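Local coordinates for protein hydrolase, isochorismatase family (Pseudomonas putida, PDB 4L08) that probably hydrolyses the amide of maleamate to give maleate and ammonia, as a maleamate amidase of the isochorismatase family, at residues I24-F29 / V140-T145. The protein carries 1 engineered substitution. Residues are numbered along the deposited sequence; the frame is centred on the assembly and turned at random.
Sequences IIVVDF and VVTGAT. With MAE (maleic acid), chain I.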
# COMPACT_ATOMS: atom_id res chain seq x y z
N ILE A 24 -0.83 -17.69 8.63
CA ILE A 24 -0.46 -16.51 9.42
C ILE A 24 0.82 -15.90 8.87
O ILE A 24 1.82 -16.59 8.67
CB ILE A 24 -0.41 -16.80 10.95
CG1 ILE A 24 0.59 -15.89 11.66
CG2 ILE A 24 -0.09 -18.26 11.23
CD1 ILE A 24 0.04 -14.52 12.00
N ILE A 25 0.77 -14.59 8.61
CA ILE A 25 1.91 -13.85 8.11
C ILE A 25 2.42 -12.89 9.18
O ILE A 25 1.70 -11.98 9.60
CB ILE A 25 1.57 -13.04 6.84
CG1 ILE A 25 0.96 -13.95 5.78
CG2 ILE A 25 2.81 -12.32 6.32
CD1 ILE A 25 0.20 -13.21 4.71
N VAL A 26 3.65 -13.11 9.62
CA VAL A 26 4.27 -12.26 10.63
C VAL A 26 5.21 -11.28 9.94
O VAL A 26 6.26 -11.66 9.41
CB VAL A 26 5.02 -13.09 11.70
CG1 VAL A 26 5.45 -12.20 12.86
CG2 VAL A 26 4.14 -14.22 12.20
N VAL A 27 4.82 -10.00 9.95
CA VAL A 27 5.51 -8.99 9.16
C VAL A 27 6.57 -8.23 9.96
O VAL A 27 6.25 -7.54 10.94
CB VAL A 27 4.53 -7.98 8.52
CG1 VAL A 27 5.25 -7.13 7.49
CG2 VAL A 27 3.37 -8.71 7.85
N ASP A 28 7.82 -8.38 9.54
CA ASP A 28 8.96 -7.62 10.07
C ASP A 28 9.02 -7.51 11.59
O ASP A 28 9.20 -6.42 12.14
CB ASP A 28 9.01 -6.22 9.44
CG ASP A 28 9.28 -6.25 7.94
OD1 ASP A 28 10.08 -7.09 7.48
OD2 ASP A 28 8.70 -5.41 7.22
N PHE A 29 8.86 -8.64 12.27
CA PHE A 29 9.13 -8.71 13.70
C PHE A 29 10.58 -9.13 13.94
O PHE A 29 10.86 -10.03 14.74
CB PHE A 29 8.16 -9.67 14.41
CG PHE A 29 6.95 -9.00 15.00
CD1 PHE A 29 6.99 -7.66 15.39
CD2 PHE A 29 5.78 -9.71 15.20
CE1 PHE A 29 5.88 -7.05 15.94
CE2 PHE A 29 4.66 -9.11 15.76
CZ PHE A 29 4.71 -7.77 16.13
N VAL A 140 -4.12 -14.17 8.14
CA VAL A 140 -4.10 -13.28 9.30
C VAL A 140 -2.75 -12.58 9.36
O VAL A 140 -1.71 -13.22 9.48
CB VAL A 140 -4.52 -13.99 10.63
CG1 VAL A 140 -4.30 -15.51 10.55
CG2 VAL A 140 -3.82 -13.39 11.85
N VAL A 141 -2.79 -11.26 9.22
CA VAL A 141 -1.59 -10.43 9.14
C VAL A 141 -1.29 -9.82 10.50
O VAL A 141 -2.15 -9.21 11.13
CB VAL A 141 -1.72 -9.32 8.07
CG1 VAL A 141 -0.43 -8.51 7.95
CG2 VAL A 141 -2.09 -9.91 6.71
N THR A 142 -0.05 -10.01 10.94
CA THR A 142 0.45 -9.48 12.21
C THR A 142 1.80 -8.82 11.94
O THR A 142 2.43 -9.09 10.92
CB THR A 142 0.67 -10.61 13.24
OG1 THR A 142 1.61 -11.56 12.73
CG2 THR A 142 -0.65 -11.33 13.56
N GLY A 143 2.25 -7.95 12.85
CA GLY A 143 3.61 -7.44 12.75
C GLY A 143 3.84 -5.96 13.01
O GLY A 143 3.08 -5.32 13.73
N ALA A 144 4.90 -5.44 12.40
CA ALA A 144 5.29 -4.05 12.53
C ALA A 144 5.90 -3.55 11.21
O ALA A 144 6.58 -4.31 10.52
CB ALA A 144 6.30 -3.89 13.66
N THR A 145 5.63 -2.30 10.84
CA THR A 145 4.75 -1.40 11.58
C THR A 145 3.39 -1.34 10.91
O THR A 145 3.26 -1.56 9.71
CB THR A 145 5.34 0.03 11.70
OG1 THR A 145 5.45 0.61 10.40
CG2 THR A 145 6.71 -0.00 12.36
C1 MAE I . 7.96 1.10 7.40
O1 MAE I . 7.73 1.56 8.55
O2 MAE I . 7.23 1.35 6.41
C2 MAE I . 9.15 0.24 7.20
C3 MAE I . 9.26 -1.01 7.64
C4 MAE I . 8.23 -1.75 8.41
O3 MAE I . 7.10 -1.25 8.63
O4 MAE I . 8.52 -2.89 8.83
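Thr-142 holds OG1 between its own backbone N and carbonyl carbon (chi1 59°), which brings the hydroxyl to Ile-25 O, while Ile-24, with CG1 anti to N (chi1 151°) and chi2 83°, brings CD1 to 3.4 Å from that OG1, the two side chains crossing at about a right angle. Both residues sit in the middle of the parallel sheet of the isochorismatase fold, where strands 22-27 and 138-144 run side by side. Ile-25 O takes two donors: Thr-142 N at 3.0 Å, almost in line with the carbonyl bond, and Thr-142 OG1 from above the carbonyl plane. Backbone bonds from Val-27 N to Thr-142 O and from Ala-144 N to Val-27 O carry the parallel pairing on toward the pocket. On the Ile-25 and Val-27 face, Val-27 CG2 packs on Val-141 CG1, and helix 146-159 covers them. Past the strand, the chain turns the Phe-29 ring back over Gly-143, whose CA lies over its face, 3.7 Å from the centroid. Here the chain beyond the paired residues reaches the maleate pocket: Asp-28, salt-bridged to Lys-116 through OD2, lines it, and the peptide bond between Ala-144 and Thr-145 is cis. Thr-145 N then donates a nearly straight 2.9 Å hydrogen bond to maleate O3.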